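Local coordinates for protein glycoside Hydrolase (Bacteroides uniformis, PDB 5T99) that probably hydrolyses galactosidic linkages in agarose-derived oligosaccharides as a family 2 glycoside hydrolase, and binds the iminosugar galacto-isofagomine in its pocket, at residues A[260-265]-A[364-369]; A[305-310]-A[341-346]; A[355-360]-A[404-409]. One frame throughout, in Å; residues are numbered along the deposited sequence.

Overall arrangement
From the N terminus, the loop 260-265 opens contact 1, which closes only at 364-369, and so spans about a hundred residues. Within that span lies contact 2, where 305-310 meets 341-346 and closes a single beta-alpha-beta unit. Contact 3 starts afterwards, at 355-360, but ends beyond contact 1, at 404-409; contacts 1 and 3 therefore cross, whereas 2 and 3 follow in series. Contacts 1 and 2 meet at the neighbouring strands 366-370 and 344-346. Contact 3 joins helix 354-363 to the loop leading into strand 409-416. Together they join neighbouring strands and helices on one side of the barrel and bring to it a loop of the preceding beta-sandwich domain.

Contact 1. Residues A[260-265]-A[364-369]; sequences WGQKNP and GLVVLD
Trp260 meets Gly364 because its first torsion sets CG anti to the backbone N (chi1 -178°), which swings the six-membered half of the indole over to the start of the second segment. There Trp260 CZ2 lies 3.7 Å from Gly364 CA, an oblique approach. Leu365 O lies at the ring's edge, in its plane, 3.9 Å from Trp260 CH2, and the same ring carbon, CH2 of Trp260, packs on Val366 CG1 at 4.1 Å. Gln262 takes another path: CG stands beside its own backbone N, and a bend at chi2 (-146°) folds the chain so that its amide faces the glycine carbonyl. Gln262 NE2 donates to Gly364 O over 3.0 Å, in the carbonyl plane but tilted from the amide plane of the glutamine, and with a rather bent N-H angle of 140°. The same nitrogen also bonds to Asn343 O, so it bridges two chain segments. Pro265 completes the grip from its CB, which rests 3.4 Å from Gly364 N. The lack of a side chain on Gly364 lets the carbonyl oxygens of Gln262 and Gly261 and Pro265 CB come this near; its positive phi also suits a glycine.

Gly364 ends helix 354-363 in a Schellman motif just ahead of strand 366-370. The indole is anchored to that helix as well, through NE1 to Asp361 O in the last turn. The loop before strand 268-276 is in this way docked on a helix-to-strand turn of the barrel, while Val366 packs against Phe309 of strand 305-313 and Ile410 of strand 409-416.

Contact 2. Residues A[305-310]-A[341-346]; sequences EKIRFN and GVNAIR
Asn343 carries most of the hydrogen bonding between 305-310 and 341-346, and its side-chain amide is set against the backbone of the first strand. Its CG lies between the backbone N and the carbonyl carbon (chi1 71°), which directs the amide across to the break in strand 305-313 at Arg308. Asn343 ND2 gives the shortest bond, 2.7 Å to Arg308 O and fairly straight, with the carbonyl oxygen close to the amide plane. Asn343 OD1 receives Asn310 N at 2.8 Å, but this bond is weak because it is markedly bent. Backbone pairing then takes over, Asn343 N donating to Asn310 O at 3.1 Å. A further weak bond runs from Asn310 ND2 to Gly341 O, the carbonyl of the glycine that ends helix 327-339 in a Schellman motif.

A carbon donor supplements these: Val342 CA is 3.2 Å from Asn310 O. Apolar packing is slighter. Phe309 CD1 meets Ala344 CB at 4.1 Å, and the Phe309 ring also meets that of Phe551, their planes at about 45°. Separately, Ile307 CG1 makes a carbon-to-amide van der Waals contact with Asn343 ND2 at 4.0 Å.

This is the first beta-alpha-beta unit of the TIM-type barrel, and strand 344-346 ends in Arg346, salt-bridged to Glu494 and hydrogen-bonded to Asn416, both lining the galacto-isofagomine pocket. The junction itself is neutral and amide-based. The bond from ND2 to Arg308 O probably fixes the amide's orientation, although Asn343 OD1 also sits 3.1 Å from another acceptor, Asn310 O. With the touching parts 112° apart, the side chain probably serves the first strand much as a peptide group would.

Contact 3. Residues A[355-360]-A[404-409]; sequences EFLDLC and RNHPSV. With EDO (1,2-ethanediol), chain J; EDO (1,2-ethanediol), chain K.
His406 and Ser408, which meet Leu357 and Cys360 across the contact, both grip the carboxylate of Asp361, one residue past 355-360: ND1 of the imidazole bonds to its OD2, and the serine OG to its OD1. This pair of bonds pins the loop 404-409 to the helix and probably fixes the rotation of the imidazole. With CG of His406 anti to the carbonyl carbon (chi1 -71°), the ring is carried to the helix and presents one face to Leu357. Leu357 CB stands 3.5 Å from the centroid of the His406 ring and only 12° off the normal, a CH-pi contact nearly above the centre. CD1 of Leu357 reaches further along the ring and is 3.7 Å from CD2 of His406. Asp358 comes instead at the ring edge, near its plane, where Asp358 OD1 lies 3.1 Å from His406 CE1; the carboxylate is turned 54° from the ring. This second acid probably adds to the negative environment of the imidazole.

Deeper in, Ser408 CB meets Cys360 CB at 3.6 Å, each pointing toward the other segment, and Leu357 CD2 touches Val409 CG2 more loosely at 4.3 Å. Away from the helix, an ethanediol (chain J), probably from the crystallisation liquor, lies by the backbone oxygens of the loop, its O1 2.9 Å from Arg404 O and its O2 2.9 Å from Asn405 O.

Helix 354-363 thus lies against the loop that links helix 388-403 to strand 409-416. Val367 of strand 366-370 fits between them, touching Leu357, Cys360 and Ser408, and its backbone pairs with that of Ser408 as the next parallel strand of the barrel begins.

Contact 1. Residues A[260-265]-A[364-369]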
# COMPACT_ATOMS: atom_id res chain seq x y z
N TRP A 260 11.83 -5.22 17.27
CA TRP A 260 11.33 -4.67 16.00
C TRP A 260 11.29 -3.16 16.15
O TRP A 260 10.67 -2.63 17.10
CB TRP A 260 9.95 -5.22 15.64
CG TRP A 260 9.37 -4.75 14.31
CD1 TRP A 260 9.40 -5.43 13.12
CD2 TRP A 260 8.65 -3.54 14.05
NE1 TRP A 260 8.76 -4.72 12.14
CE2 TRP A 260 8.30 -3.54 12.68
CE3 TRP A 260 8.28 -2.44 14.83
CZ2 TRP A 260 7.59 -2.50 12.07
CZ3 TRP A 260 7.58 -1.39 14.24
CH2 TRP A 260 7.24 -1.43 12.86
N GLY A 261 11.98 -2.47 15.25
CA GLY A 261 12.01 -1.01 15.20
C GLY A 261 12.16 -0.54 13.77
O GLY A 261 12.36 -1.34 12.87
N GLN A 262 12.09 0.78 13.56
CA GLN A 262 12.06 1.35 12.20
C GLN A 262 13.39 1.19 11.47
O GLN A 262 13.39 0.91 10.28
CB GLN A 262 11.60 2.82 12.21
CG GLN A 262 10.24 2.98 12.89
CD GLN A 262 9.37 4.07 12.29
OE1 GLN A 262 9.57 5.26 12.57
NE2 GLN A 262 8.38 3.67 11.51
N LYS A 263 14.50 1.35 12.18
CA LYS A 263 15.83 1.12 11.60
C LYS A 263 16.11 -0.37 11.45
O LYS A 263 16.66 -0.79 10.43
CB LYS A 263 16.94 1.76 12.44
CG LYS A 263 16.86 3.27 12.62
CD LYS A 263 16.91 4.02 11.29
CE LYS A 263 15.53 4.49 10.84
NZ LYS A 263 15.53 5.09 9.47
N ASN A 264 15.74 -1.15 12.46
CA ASN A 264 16.00 -2.60 12.48
C ASN A 264 14.70 -3.39 12.70
O ASN A 264 14.35 -3.74 13.83
CB ASN A 264 17.08 -2.90 13.51
CG ASN A 264 18.43 -2.30 13.10
OD1 ASN A 264 19.08 -2.81 12.18
ND2 ASN A 264 18.83 -1.20 13.73
N PRO A 265 13.97 -3.63 11.59
CA PRO A 265 12.65 -4.27 11.62
C PRO A 265 12.75 -5.80 11.67
O PRO A 265 12.36 -6.52 10.74
CB PRO A 265 12.02 -3.78 10.33
CG PRO A 265 13.18 -3.65 9.39
CD PRO A 265 14.31 -3.17 10.23
N GLY A 364 9.87 -1.92 8.39
CA GLY A 364 9.87 -1.07 9.57
C GLY A 364 8.95 0.13 9.54
O GLY A 364 9.20 1.11 10.23
N LEU A 365 7.87 0.04 8.78
CA LEU A 365 6.90 1.13 8.68
C LEU A 365 5.73 0.89 9.63
O LEU A 365 5.25 -0.23 9.74
CB LEU A 365 6.37 1.22 7.26
CG LEU A 365 7.37 1.57 6.16
CD1 LEU A 365 6.73 1.36 4.80
CD2 LEU A 365 7.87 3.01 6.30
N VAL A 366 5.26 1.95 10.29
CA VAL A 366 4.08 1.83 11.14
C VAL A 366 2.85 2.11 10.30
O VAL A 366 2.90 2.92 9.37
CB VAL A 366 4.16 2.69 12.43
CG1 VAL A 366 5.27 2.15 13.31
CG2 VAL A 366 4.37 4.18 12.16
N VAL A 367 1.75 1.42 10.60
CA VAL A 367 0.56 1.42 9.77
C VAL A 367 -0.74 1.72 10.54
O VAL A 367 -0.99 1.15 11.61
CB VAL A 367 0.41 0.07 9.04
CG1 VAL A 367 -0.87 0.04 8.21
CG2 VAL A 367 1.62 -0.20 8.15
N LEU A 368 -1.55 2.61 9.97
CA LEU A 368 -2.93 2.83 10.37
C LEU A 368 -3.80 2.01 9.42
O LEU A 368 -3.92 2.33 8.24
CB LEU A 368 -3.30 4.31 10.28
CG LEU A 368 -2.78 5.22 11.40
CD1 LEU A 368 -1.28 5.10 11.57
CD2 LEU A 368 -3.18 6.67 11.16
N ASP A 369 -4.42 0.97 9.96
CA ASP A 369 -5.12 -0.05 9.18
C ASP A 369 -6.60 0.34 9.18
O ASP A 369 -7.27 0.26 10.23
CB ASP A 369 -4.88 -1.39 9.86
CG ASP A 369 -5.11 -2.59 8.97
OD1 ASP A 369 -5.63 -2.47 7.84
OD2 ASP A 369 -4.76 -3.71 9.45

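Contact 2. Residues A[305-310]-A[341-346]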
# COMPACT_ATOMS: atom_id res chain seq x y z
N GLU A 305 10.26 5.54 23.03
CA GLU A 305 10.72 6.81 22.45
C GLU A 305 9.58 7.45 21.67
O GLU A 305 8.78 6.75 21.05
CB GLU A 305 11.91 6.59 21.51
CG GLU A 305 13.13 5.89 22.13
CD GLU A 305 13.93 6.78 23.09
OE1 GLU A 305 14.31 6.28 24.18
OE2 GLU A 305 14.18 7.96 22.76
N LYS A 306 9.49 8.78 21.75
CA LYS A 306 8.61 9.57 20.89
C LYS A 306 8.85 9.19 19.44
O LYS A 306 9.98 9.17 19.00
CB LYS A 306 8.89 11.07 21.02
CG LYS A 306 7.91 11.83 21.91
CD LYS A 306 6.68 12.33 21.13
CE LYS A 306 5.85 13.30 21.97
NZ LYS A 306 6.54 14.59 22.26
N ILE A 307 7.77 8.87 18.74
CA ILE A 307 7.78 8.67 17.30
C ILE A 307 6.93 9.78 16.69
O ILE A 307 5.96 10.23 17.30
CB ILE A 307 7.26 7.25 16.91
CG1 ILE A 307 7.43 6.97 15.42
CG2 ILE A 307 5.79 7.04 17.28
CD1 ILE A 307 7.05 5.56 15.02
N ARG A 308 7.31 10.25 15.50
CA ARG A 308 6.49 11.18 14.73
C ARG A 308 6.18 10.59 13.37
O ARG A 308 7.04 9.94 12.77
CB ARG A 308 7.21 12.53 14.56
CG ARG A 308 7.65 13.11 15.89
CD ARG A 308 8.04 14.58 15.82
NE ARG A 308 7.84 15.23 17.12
CZ ARG A 308 6.66 15.64 17.63
NH1 ARG A 308 5.52 15.46 16.96
NH2 ARG A 308 6.63 16.24 18.83
N PHE A 309 4.97 10.82 12.88
CA PHE A 309 4.54 10.27 11.60
C PHE A 309 4.87 11.21 10.44
O PHE A 309 4.21 12.23 10.23
CB PHE A 309 3.04 9.95 11.62
CG PHE A 309 2.59 9.14 12.80
CD1 PHE A 309 3.28 7.99 13.18
CD2 PHE A 309 1.47 9.51 13.52
CE1 PHE A 309 2.87 7.25 14.28
CE2 PHE A 309 1.04 8.77 14.61
CZ PHE A 309 1.74 7.63 15.00
N ASN A 310 5.92 10.86 9.72
CA ASN A 310 6.15 11.32 8.35
C ASN A 310 5.42 10.35 7.45
O ASN A 310 6.03 9.43 6.89
CB ASN A 310 7.64 11.29 8.01
CG ASN A 310 8.45 12.22 8.86
OD1 ASN A 310 7.93 13.19 9.42
ND2 ASN A 310 9.74 11.94 8.97
N GLY A 341 11.68 9.70 3.11
CA GLY A 341 11.66 9.93 4.56
C GLY A 341 10.37 9.45 5.23
O GLY A 341 10.11 9.77 6.39
N VAL A 342 9.57 8.66 4.50
CA VAL A 342 8.32 8.12 5.01
C VAL A 342 8.61 7.01 6.02
O VAL A 342 9.35 6.07 5.72
CB VAL A 342 7.44 7.56 3.88
CG1 VAL A 342 6.18 6.87 4.42
CG2 VAL A 342 7.04 8.67 2.92
N ASN A 343 8.03 7.14 7.21
CA ASN A 343 8.09 6.08 8.23
C ASN A 343 6.71 5.51 8.59
O ASN A 343 6.60 4.67 9.49
CB ASN A 343 8.77 6.62 9.49
CG ASN A 343 7.91 7.62 10.23
OD1 ASN A 343 7.08 8.30 9.63
ND2 ASN A 343 8.09 7.72 11.55
N ALA A 344 5.65 5.96 7.91
CA ALA A 344 4.29 5.59 8.30
C ALA A 344 3.32 5.59 7.13
O ALA A 344 3.46 6.38 6.20
CB ALA A 344 3.80 6.53 9.38
N ILE A 345 2.35 4.69 7.18
CA ILE A 345 1.37 4.49 6.11
C ILE A 345 -0.03 4.54 6.71
O ILE A 345 -0.28 3.94 7.75
CB ILE A 345 1.54 3.12 5.41
CG1 ILE A 345 2.99 2.85 4.98
CG2 ILE A 345 0.60 3.02 4.20
CD1 ILE A 345 3.53 3.74 3.88
N ARG A 346 -0.95 5.24 6.04
CA ARG A 346 -2.38 5.15 6.34
C ARG A 346 -3.02 4.39 5.19
O ARG A 346 -2.89 4.83 4.05
CB ARG A 346 -2.98 6.56 6.44
CG ARG A 346 -4.49 6.61 6.63
CD ARG A 346 -4.96 7.91 7.29
NE ARG A 346 -6.42 7.95 7.41
CZ ARG A 346 -7.27 8.62 6.61
NH1 ARG A 346 -6.85 9.40 5.60
NH2 ARG A 346 -8.57 8.52 6.83

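Contact 3. Residues A[355-360]-A[404-409]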
# COMPACT_ATOMS: atom_id res chain seq x y z
N GLU A 355 -0.01 -9.20 1.97
CA GLU A 355 1.35 -9.05 1.44
C GLU A 355 1.88 -7.64 1.67
O GLU A 355 3.04 -7.46 2.06
CB GLU A 355 1.42 -9.41 -0.06
CG GLU A 355 1.31 -10.92 -0.37
CD GLU A 355 -0.10 -11.48 -0.23
OE1 GLU A 355 -1.08 -10.69 -0.29
OE2 GLU A 355 -0.22 -12.72 -0.04
N PHE A 356 1.02 -6.66 1.45
CA PHE A 356 1.39 -5.27 1.68
C PHE A 356 1.85 -5.07 3.13
O PHE A 356 2.87 -4.43 3.37
CB PHE A 356 0.23 -4.33 1.33
CG PHE A 356 0.53 -2.88 1.56
CD1 PHE A 356 1.18 -2.14 0.60
CD2 PHE A 356 0.18 -2.26 2.76
CE1 PHE A 356 1.49 -0.80 0.80
CE2 PHE A 356 0.47 -0.92 2.98
CZ PHE A 356 1.14 -0.19 2.00
N LEU A 357 1.09 -5.63 4.07
CA LEU A 357 1.41 -5.53 5.51
C LEU A 357 2.64 -6.33 5.90
O LEU A 357 3.40 -5.89 6.77
CB LEU A 357 0.21 -5.93 6.38
CG LEU A 357 -0.99 -4.98 6.24
CD1 LEU A 357 -2.19 -5.52 6.98
CD2 LEU A 357 -0.67 -3.57 6.73
N ASP A 358 2.86 -7.48 5.25
CA ASP A 358 4.11 -8.22 5.44
C ASP A 358 5.30 -7.36 5.07
O ASP A 358 6.31 -7.39 5.76
CB ASP A 358 4.13 -9.54 4.66
CG ASP A 358 3.18 -10.58 5.23
OD1 ASP A 358 2.88 -10.53 6.44
OD2 ASP A 358 2.74 -11.45 4.45
N LEU A 359 5.18 -6.57 4.01
CA LEU A 359 6.27 -5.68 3.59
C LEU A 359 6.51 -4.58 4.62
O LEU A 359 7.65 -4.31 4.98
CB LEU A 359 6.01 -5.09 2.20
CG LEU A 359 6.13 -6.11 1.05
CD1 LEU A 359 5.54 -5.56 -0.24
CD2 LEU A 359 7.58 -6.49 0.83
N CYS A 360 5.43 -3.97 5.10
CA CYS A 360 5.53 -2.93 6.13
C CYS A 360 6.23 -3.47 7.37
O CYS A 360 7.11 -2.80 7.91
CB CYS A 360 4.14 -2.37 6.51
SG CYS A 360 3.33 -1.41 5.20
N ARG A 404 -4.04 -8.50 13.45
CA ARG A 404 -3.61 -8.17 14.82
C ARG A 404 -2.28 -8.79 15.27
O ARG A 404 -1.89 -8.61 16.42
CB ARG A 404 -4.70 -8.50 15.84
CG ARG A 404 -5.03 -9.99 15.97
CD ARG A 404 -6.24 -10.14 16.85
NE ARG A 404 -6.65 -11.52 17.03
CZ ARG A 404 -7.55 -11.92 17.93
NH1 ARG A 404 -8.14 -11.05 18.76
NH2 ARG A 404 -7.86 -13.22 18.02
N ASN A 405 -1.61 -9.53 14.38
CA ASN A 405 -0.25 -9.99 14.62
C ASN A 405 0.83 -9.19 13.90
O ASN A 405 2.01 -9.36 14.22
CB ASN A 405 -0.12 -11.46 14.25
CG ASN A 405 -1.09 -12.31 15.03
OD1 ASN A 405 -1.19 -12.17 16.25
ND2 ASN A 405 -1.82 -13.20 14.34
N HIS A 406 0.47 -8.35 12.94
CA HIS A 406 1.47 -7.53 12.24
C HIS A 406 2.07 -6.49 13.18
O HIS A 406 1.34 -5.67 13.72
CB HIS A 406 0.84 -6.78 11.06
CG HIS A 406 0.47 -7.64 9.90
ND1 HIS A 406 1.40 -8.25 9.09
CD2 HIS A 406 -0.74 -7.96 9.39
CE1 HIS A 406 0.77 -8.92 8.13
NE2 HIS A 406 -0.53 -8.77 8.30
N PRO A 407 3.40 -6.50 13.40
CA PRO A 407 3.97 -5.44 14.25
C PRO A 407 3.93 -4.05 13.63
O PRO A 407 4.02 -3.06 14.36
CB PRO A 407 5.42 -5.89 14.43
CG PRO A 407 5.70 -6.73 13.24
CD PRO A 407 4.43 -7.48 13.00
N SER A 408 3.81 -3.96 12.30
CA SER A 408 3.68 -2.67 11.62
C SER A 408 2.40 -1.93 12.02
O SER A 408 2.41 -0.72 12.11
CB SER A 408 3.71 -2.85 10.09
OG SER A 408 2.63 -3.65 9.64
N VAL A 409 1.31 -2.65 12.28
CA VAL A 409 0.01 -2.00 12.54
C VAL A 409 0.00 -1.40 13.95
O VAL A 409 0.26 -2.11 14.92
CB VAL A 409 -1.18 -2.98 12.39
CG1 VAL A 409 -2.49 -2.29 12.71
CG2 VAL A 409 -1.21 -3.52 10.97
C1 EDO J . 1.97 -7.85 17.87
O1 EDO J . 0.63 -8.42 17.91
C2 EDO J . 3.06 -8.91 17.61
O2 EDO J . 3.76 -8.69 16.37
C1 EDO K . -9.94 -13.76 21.71
O1 EDO K . -10.17 -14.13 23.07
C2 EDO K . -10.24 -12.29 21.43
O2 EDO K . -11.00 -12.14 20.23